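PDB 3K93: phage related exonuclease from Haemophilus somnus 129PT, which probably acts as a phage-type exonuclease, degrading DNA from its ends. Local coordinates for residues L8-P22 / L33-A45. Residues are numbered along the deposited sequence; the frame is centred on the assembly and turned at random.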
ATOM      1  N   LEU A   8     -15.770  13.952 -22.528  1.00 16.31           N
ATOM      2  CA  LEU A   8     -15.602  13.819 -21.110  1.00 15.19           C
ATOM      3  C   LEU A   8     -16.256  14.991 -20.362  1.00 14.29           C
ATOM      4  O   LEU A   8     -15.970  16.153 -20.633  1.00 12.46           O
ATOM      5  CB  LEU A   8     -14.114  13.733 -20.748  1.00 13.92           C
ATOM      6  CG  LEU A   8     -13.763  13.628 -19.275  1.00 13.95           C
ATOM      7  CD1 LEU A   8     -14.352  12.344 -18.661  1.00 10.52           C
ATOM      8  CD2 LEU A   8     -12.241  13.645 -19.068  1.00 11.10           C
ATOM      9  N   LYS A   9     -17.124  14.636 -19.419  1.00 14.73           N
ATOM     10  CA  LYS A   9     -17.516  15.500 -18.309  1.00 14.55           C
ATOM     11  C   LYS A   9     -17.160  14.764 -17.015  1.00 14.10           C
ATOM     12  O   LYS A   9     -17.471  13.621 -16.868  1.00 14.69           O
ATOM     13  CB  LYS A   9     -18.992  15.847 -18.384  1.00 14.55           C
ATOM     14  CG  LYS A   9     -19.261  16.841 -19.493  1.00 14.90           C
ATOM     15  CD  LYS A   9     -20.709  17.233 -19.583  1.00 15.43           C
ATOM     16  CE  LYS A   9     -20.960  18.141 -20.787  1.00 14.94           C
ATOM     17  NZ  LYS A   9     -22.357  18.588 -20.796  1.00 15.90           N
ATOM     18  N   VAL A  10     -16.435  15.421 -16.115  1.00 14.00           N
ATOM     19  CA  VAL A  10     -15.956  14.777 -14.904  1.00 13.21           C
ATOM     20  C   VAL A  10     -16.982  14.882 -13.782  1.00 13.32           C
ATOM     21  O   VAL A  10     -17.461  15.969 -13.475  1.00 12.94           O
ATOM     22  CB  VAL A  10     -14.573  15.347 -14.461  1.00 13.37           C
ATOM     23  CG1 VAL A  10     -14.131  14.680 -13.156  1.00 11.97           C
ATOM     24  CG2 VAL A  10     -13.523  15.133 -15.533  1.00 10.76           C
ATOM     25  N   ARG A  11     -17.348  13.752 -13.177  1.00 13.86           N
ATOM     26  CA  ARG A  11     -18.234  13.785 -11.999  1.00 15.11           C
ATOM     27  C   ARG A  11     -17.611  14.591 -10.846  1.00 14.07           C
ATOM     28  O   ARG A  11     -16.396  14.554 -10.630  1.00 12.89           O
ATOM     29  CB  ARG A  11     -18.532  12.377 -11.496  1.00 16.57           C
ATOM     30  CG  ARG A  11     -19.282  11.429 -12.471  1.00 20.16           C
ATOM     31  CD  ARG A  11     -19.848  10.147 -11.721  1.00 24.49           C
ATOM     32  NE  ARG A  11     -18.867   9.070 -11.568  1.00 30.81           N
ATOM     33  CZ  ARG A  11     -18.992   8.027 -10.723  1.00 32.13           C
ATOM     34  N   CYS A  12     -18.436  15.330 -10.105  1.00 14.24           N
ATOM     35  CA  CYS A  12     -17.929  16.115  -8.992  1.00 13.60           C
ATOM     36  C   CYS A  12     -17.153  15.221  -7.989  1.00 14.27           C
ATOM     37  O   CYS A  12     -16.116  15.630  -7.490  1.00 13.28           O
ATOM     38  CB  CYS A  12     -19.043  16.857  -8.282  1.00 13.87           C
ATOM     39  SG  CYS A  12     -19.704  18.255  -9.185  1.00 14.39           S
ATOM     40  N   SER A  13     -17.671  14.013  -7.737  1.00 14.67           N
ATOM     41  CA  SER A  13     -17.039  13.027  -6.869  1.00 15.85           C
ATOM     42  C   SER A  13     -15.693  12.504  -7.352  1.00 15.68           C
ATOM     43  O   SER A  13     -14.925  11.990  -6.543  1.00 16.55           O
ATOM     44  CB  SER A  13     -17.997  11.854  -6.617  1.00 16.27           C
ATOM     45  OG  SER A  13     -18.273  11.173  -7.824  1.00 19.51           O
ATOM     46  N   SER A  14     -15.361  12.693  -8.632  1.00 15.10           N
ATOM     47  CA  SER A  14     -14.066  12.280  -9.145  1.00 15.36           C
ATOM     48  C   SER A  14     -13.144  13.422  -9.418  1.00 15.18           C
ATOM     49  O   SER A  14     -12.067  13.186  -9.918  1.00 15.71           O
ATOM     50  CB  SER A  14     -14.186  11.496 -10.470  1.00 16.11           C
ATOM     51  OG  SER A  14     -15.114  10.430 -10.387  1.00 17.46           O
ATOM     52  N   LEU A  15     -13.539  14.654  -9.132  1.00 14.22           N
ATOM     53  CA  LEU A  15     -12.687  15.799  -9.461  1.00 14.04           C
ATOM     54  C   LEU A  15     -11.352  15.777  -8.722  1.00 15.00           C
ATOM     55  O   LEU A  15     -10.353  16.263  -9.238  1.00 15.62           O
ATOM     56  CB  LEU A  15     -13.377  17.128  -9.144  1.00 13.36           C
ATOM     57  CG  LEU A  15     -14.400  17.689 -10.093  1.00 13.82           C
ATOM     58  CD1 LEU A  15     -15.118  18.853  -9.410  1.00 11.70           C
ATOM     59  CD2 LEU A  15     -13.727  18.117 -11.442  1.00 11.23           C
ATOM     60  N   HIS A  16     -11.335  15.255  -7.507  1.00 15.75           N
ATOM     61  CA  HIS A  16     -10.070  15.177  -6.765  1.00 16.97           C
ATOM     62  C   HIS A  16      -9.033  14.340  -7.533  1.00 17.45           C
ATOM     63  O   HIS A  16      -7.871  14.649  -7.483  1.00 17.90           O
ATOM     64  CB  HIS A  16     -10.288  14.619  -5.360  1.00 16.59           C
ATOM     65  CG  HIS A  16     -10.586  13.162  -5.334  1.00 15.91           C
ATOM     66  ND1 HIS A  16     -11.798  12.644  -5.734  1.00 21.47           N
ATOM     67  CD2 HIS A  16      -9.824  12.104  -4.995  1.00 17.21           C
ATOM     68  CE1 HIS A  16     -11.774  11.327  -5.633  1.00 19.69           C
ATOM     69  NE2 HIS A  16     -10.585  10.977  -5.191  1.00 18.19           N
ATOM     70  N   LYS A  17      -9.474  13.335  -8.286  1.00 17.89           N
ATOM     71  CA  LYS A  17      -8.546  12.505  -9.068  1.00 18.72           C
ATOM     72  C   LYS A  17      -7.770  13.285 -10.115  1.00 18.21           C
ATOM     73  O   LYS A  17      -6.663  12.913 -10.436  1.00 18.40           O
ATOM     74  CB  LYS A  17      -9.271  11.339  -9.726  1.00 19.02           C
ATOM     75  CG  LYS A  17      -9.779  10.288  -8.716  1.00 21.28           C
ATOM     76  CD  LYS A  17     -10.744   9.296  -9.387  1.00 25.03           C
ATOM     77  CE  LYS A  17     -11.092   8.124  -8.456  1.00 27.16           C
ATOM     78  NZ  LYS A  17     -12.106   7.208  -9.136  1.00 31.21           N
ATOM     79  N   ILE A  18      -8.330  14.375 -10.627  1.00 18.12           N
ATOM     80  CA  ILE A  18      -7.708  15.085 -11.753  1.00 17.97           C
ATOM     81  C   ILE A  18      -7.321  16.521 -11.401  1.00 17.67           C
ATOM     82  O   ILE A  18      -6.720  17.222 -12.215  1.00 15.74           O
ATOM     83  CB  ILE A  18      -8.553  14.975 -13.076  1.00 18.67           C
ATOM     84  CG1 ILE A  18      -9.937  15.589 -12.964  1.00 19.63           C
ATOM     85  CG2 ILE A  18      -8.760  13.471 -13.499  1.00 18.68           C
ATOM     86  CD1 ILE A  18      -9.936  17.063 -12.875  1.00 23.00           C
ATOM     87  N   ILE A  19      -7.586  16.924 -10.153  1.00 17.44           N
ATOM     88  CA  ILE A  19      -7.371  18.302  -9.725  1.00 17.75           C
ATOM     89  C   ILE A  19      -5.886  18.626  -9.414  1.00 17.12           C
ATOM     90  O   ILE A  19      -5.500  19.780  -9.373  1.00 16.65           O
ATOM     91  CB  ILE A  19      -8.213  18.626  -8.432  1.00 18.14           C
ATOM     92  CG1 ILE A  19      -8.513  20.124  -8.344  1.00 17.97           C
ATOM     93  CG2 ILE A  19      -7.490  18.123  -7.124  1.00 18.43           C
ATOM     94  CD1 ILE A  19      -9.325  20.607  -9.523  1.00 18.92           C
ATOM     95  N   GLY A  20      -5.084  17.610  -9.169  1.00 17.07           N
ATOM     96  CA  GLY A  20      -3.710  17.811  -8.765  1.00 17.54           C
ATOM     97  C   GLY A  20      -2.914  18.579  -9.807  1.00 18.11           C
ATOM     98  O   GLY A  20      -3.183  18.516 -11.029  1.00 17.36           O
ATOM     99  N   GLU A  21      -1.924  19.291  -9.319  1.00 18.17           N
ATOM    100  CA  GLU A  21      -1.113  20.138 -10.166  1.00 19.42           C
ATOM    101  C   GLU A  21       0.324  19.625 -10.191  1.00 18.55           C
ATOM    102  O   GLU A  21       0.791  19.076  -9.206  1.00 17.45           O
ATOM    103  CB  GLU A  21      -1.210  21.592  -9.663  1.00 19.85           C
ATOM    104  CG  GLU A  21      -2.477  22.256 -10.212  1.00 22.75           C
ATOM    105  CD  GLU A  21      -2.850  23.590  -9.560  1.00 27.65           C
ATOM    106  OE1 GLU A  21      -2.311  23.964  -8.470  1.00 28.88           O
ATOM    107  OE2 GLU A  21      -3.724  24.258 -10.166  1.00 31.08           O
ATOM    108  N   PRO A  22       1.017  19.777 -11.331  1.00 18.31           N
ATOM    109  CA  PRO A  22       2.420  19.413 -11.369  1.00 18.41           C
ATOM    110  C   PRO A  22       3.171  20.222 -10.337  1.00 18.65           C
ATOM    111  O   PRO A  22       2.772  21.356 -10.043  1.00 18.84           O
ATOM    112  CB  PRO A  22       2.862  19.824 -12.783  1.00 18.07           C
ATOM    113  CG  PRO A  22       1.667  19.925 -13.569  1.00 18.50           C
ATOM    114  CD  PRO A  22       0.534  20.249 -12.633  1.00 18.71           C
ATOM    115  N   LEU A  33      -0.933  17.726 -17.245  1.00 16.06           N
ATOM    116  CA  LEU A  33      -1.602  16.887 -16.260  1.00 16.31           C
ATOM    117  C   LEU A  33      -0.595  16.098 -15.422  1.00 15.45           C
ATOM    118  O   LEU A  33       0.445  15.715 -15.918  1.00 15.32           O
ATOM    119  CB  LEU A  33      -2.511  15.887 -16.975  1.00 16.76           C
ATOM    120  CG  LEU A  33      -3.767  16.403 -17.692  1.00 18.01           C
ATOM    121  CD1 LEU A  33      -4.365  15.269 -18.466  1.00 20.32           C
ATOM    122  CD2 LEU A  33      -4.757  16.932 -16.717  1.00 19.32           C
ATOM    123  N   THR A  34      -0.924  15.811 -14.169  1.00 15.27           N
ATOM    124  CA  THR A  34      -0.086  14.949 -13.335  1.00 15.35           C
ATOM    125  C   THR A  34      -0.276  13.516 -13.776  1.00 15.97           C
ATOM    126  O   THR A  34      -1.271  13.196 -14.444  1.00 15.62           O
ATOM    127  CB  THR A  34      -0.514  15.038 -11.864  1.00 15.94           C
ATOM    128  OG1 THR A  34      -1.893  14.664 -11.766  1.00 15.34           O
ATOM    129  CG2 THR A  34      -0.330  16.497 -11.310  1.00 14.05           C
ATOM    130  N   ASP A  35       0.650  12.649 -13.393  1.00 16.30           N
ATOM    131  CA  ASP A  35       0.519  11.206 -13.667  1.00 17.15           C
ATOM    132  C   ASP A  35      -0.743  10.608 -13.025  1.00 16.66           C
ATOM    133  O   ASP A  35      -1.404   9.757 -13.618  1.00 16.57           O
ATOM    134  CB  ASP A  35       1.741  10.431 -13.148  1.00 17.83           C
ATOM    135  CG  ASP A  35       2.995  10.649 -13.984  1.00 20.57           C
ATOM    136  OD1 ASP A  35       2.916  11.167 -15.116  1.00 26.13           O
ATOM    137  OD2 ASP A  35       4.082  10.262 -13.512  1.00 25.77           O
ATOM    138  N   THR A  36      -1.062  11.032 -11.812  1.00 15.82           N
ATOM    139  CA  THR A  36      -2.318  10.626 -11.208  1.00 15.97           C
ATOM    140  C   THR A  36      -3.518  10.988 -12.042  1.00 14.90           C
ATOM    141  O   THR A  36      -4.421  10.178 -12.175  1.00 14.32           O
ATOM    142  CB  THR A  36      -2.493  11.245  -9.807  1.00 16.18           C
ATOM    143  OG1 THR A  36      -1.488  10.700  -8.995  1.00 18.33           O
ATOM    144  CG2 THR A  36      -3.882  10.949  -9.159  1.00 16.62           C
ATOM    145  N   ALA A  37      -3.548  12.221 -12.554  1.00 13.97           N
ATOM    146  CA  ALA A  37      -4.692  12.703 -13.329  1.00 13.15           C
ATOM    147  C   ALA A  37      -4.832  11.873 -14.608  1.00 12.53           C
ATOM    148  O   ALA A  37      -5.937  11.446 -14.972  1.00 10.84           O
ATOM    149  CB  ALA A  37      -4.562  14.231 -13.658  1.00 11.95           C
ATOM    150  N   LYS A  38      -3.706  11.624 -15.262  1.00 12.49           N
ATOM    151  CA  LYS A  38      -3.714  10.831 -16.491  1.00 13.25           C
ATOM    152  C   LYS A  38      -4.189   9.415 -16.278  1.00 12.83           C
ATOM    153  O   LYS A  38      -4.932   8.886 -17.073  1.00 11.82           O
ATOM    154  CB  LYS A  38      -2.348  10.810 -17.112  1.00 13.33           C
ATOM    155  CG  LYS A  38      -1.995  12.142 -17.706  1.00 15.92           C
ATOM    156  CD  LYS A  38      -0.498  12.248 -17.867  1.00 20.12           C
ATOM    157  CE  LYS A  38      -0.049  11.986 -19.227  1.00 22.87           C
ATOM    158  NZ  LYS A  38       1.290  12.711 -19.428  1.00 22.59           N
ATOM    159  N   SER A  39      -3.770   8.830 -15.179  1.00 13.13           N
ATOM    160  CA  SER A  39      -4.204   7.499 -14.833  1.00 14.03           C
ATOM    161  C   SER A  39      -5.739   7.476 -14.611  1.00 13.62           C
ATOM    162  O   SER A  39      -6.431   6.584 -15.110  1.00 13.46           O
ATOM    163  CB  SER A  39      -3.442   7.010 -13.602  1.00 14.35           C
ATOM    164  OG  SER A  39      -3.947   5.758 -13.217  1.00 16.81           O
ATOM    165  N   ALA A  40      -6.278   8.479 -13.929  1.00 12.54           N
ATOM    166  CA  ALA A  40      -7.729   8.565 -13.750  1.00 12.33           C
ATOM    167  C   ALA A  40      -8.472   8.765 -15.081  1.00 12.14           C
ATOM    168  O   ALA A  40      -9.525   8.165 -15.312  1.00 12.02           O
ATOM    169  CB  ALA A  40      -8.101   9.680 -12.738  1.00 11.27           C
ATOM    170  N   VAL A  41      -7.942   9.620 -15.948  1.00 12.05           N
ATOM    171  CA  VAL A  41      -8.580   9.872 -17.238  1.00 11.60           C
ATOM    172  C   VAL A  41      -8.571   8.595 -18.124  1.00 11.73           C
ATOM    173  O   VAL A  41      -9.504   8.330 -18.864  1.00 10.78           O
ATOM    174  CB  VAL A  41      -7.903  11.080 -17.987  1.00 12.09           C
ATOM    175  CG1 VAL A  41      -8.490  11.228 -19.431  1.00 10.24           C
ATOM    176  CG2 VAL A  41      -8.083  12.423 -17.124  1.00  8.96           C
ATOM    177  N   ARG A  42      -7.532   7.787 -18.011  1.00 11.82           N
ATOM    178  CA  ARG A  42      -7.517   6.502 -18.733  1.00 12.23           C
ATOM    179  C   ARG A  42      -8.629   5.578 -18.261  1.00 12.13           C
ATOM    180  O   ARG A  42      -9.192   4.839 -19.059  1.00 10.55           O
ATOM    181  CB  ARG A  42      -6.204   5.785 -18.508  1.00 12.33           C
ATOM    182  CG  ARG A  42      -5.055   6.354 -19.290  1.00 13.68           C
ATOM    183  CD  ARG A  42      -3.770   5.762 -18.718  1.00 16.75           C
ATOM    184  NE  ARG A  42      -2.664   6.559 -19.134  1.00 19.09           N
ATOM    185  CZ  ARG A  42      -1.534   6.692 -18.489  1.00 21.36           C
ATOM    186  NH1 ARG A  42      -1.305   6.042 -17.356  1.00 22.45           N
ATOM    187  NH2 ARG A  42      -0.599   7.469 -19.011  1.00 24.82           N
ATOM    188  N   GLU A  43      -8.915   5.589 -16.964  1.00 11.57           N
ATOM    189  CA  GLU A  43      -9.994   4.751 -16.452  1.00 12.98           C
ATOM    190  C   GLU A  43     -11.337   5.224 -17.002  1.00 13.17           C
ATOM    191  O   GLU A  43     -12.232   4.404 -17.325  1.00 14.22           O
ATOM    192  CB  GLU A  43     -10.043   4.762 -14.930  1.00 12.92           C
ATOM    193  CG  GLU A  43      -8.865   4.102 -14.272  1.00 16.50           C
ATOM    194  CD  GLU A  43      -8.930   4.120 -12.724  1.00 21.69           C
ATOM    195  OE1 GLU A  43      -9.616   4.970 -12.151  1.00 22.46           O
ATOM    196  OE2 GLU A  43      -8.259   3.285 -12.094  1.00 29.77           O
HETATM  197  N   MSE A  44     -11.476   6.536 -17.116  1.00 12.78           N
HETATM  198  CA  MSE A  44     -12.691   7.117 -17.666  1.00 12.58           C
HETATM  199  C   MSE A  44     -12.778   6.758 -19.140  1.00 12.07           C
HETATM  200  O   MSE A  44     -13.844   6.377 -19.598  1.00 13.65           O
HETATM  201  CB  MSE A  44     -12.714   8.647 -17.469  1.00 11.90           C
HETATM  202  CG  MSE A  44     -12.780   9.081 -15.981  1.00 14.05           C
HETATM  203 SE   MSE A  44     -12.272  10.981 -15.735  0.75 13.28          SE
HETATM  204  CE  MSE A  44     -12.057  10.998 -13.820  1.00 10.46           C
ATOM    205  N   ALA A  45     -11.674   6.893 -19.892  1.00 10.82           N
ATOM    206  CA  ALA A  45     -11.675   6.513 -21.307  1.00 10.14           C
ATOM    207  C   ALA A  45     -12.047   5.026 -21.481  1.00  9.53           C
ATOM    208  O   ALA A  45     -12.855   4.700 -22.323  1.00  8.42           O
ATOM    209  CB  ALA A  45     -10.333   6.816 -21.961  1.00  9.84           C
TER
HETATM  210  O   HOH W   1      -3.683  17.308 -13.289  1.00 15.92           O
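Ile-18 fits as a knob into the hole formed by Ala-37, Ala-40, Val-41 and Met-44, its CG2 methyl lying 3.8 Å from Val-41 CG2. A chi1 of 62° sets CG2 of Ile-18 anti to the carbonyl carbon, on the side of the helix, while CG1 leads away. Ala-37 and Ala-40 present only methyl groups, and the CA atoms of Ile-18 and Ala-37 come to 4.2 Å. Lys-17 CB lies 3.6 Å from Ala-40 CB, and Lys-17 O receives a CA-H...O contact from Ala-37 CA at 3.5 Å. Met-44, a selenomethionine, extends beyond CG toward residues 8-14; Leu-8 CD1 meets its SE at 3.8 Å, the two chains crossing near a right angle, while CE of Met-44 lies against Ser-14 CB, Ile-18 CG2 and, more loosely, Val-10 CG1.

At the other end, Thr-34 divides its work. CG2 packs on the backbone from Gly-20 to Pro-22, and OG1 caps helix 35-50 by accepting from Ala-37 N (3.1 Å). A water donates to Ile-18 O and Gly-20 O and accepts from Thr-34 N, bridging the segments, which share no direct hydrogen bond. Leu-8 also touches Tyr-215 of helix 198-221. The arrangement is a single knob-into-hole insertion from the short, weakly bonded helix 15-19 into an N-capped helix, the local axes inclined at 136°.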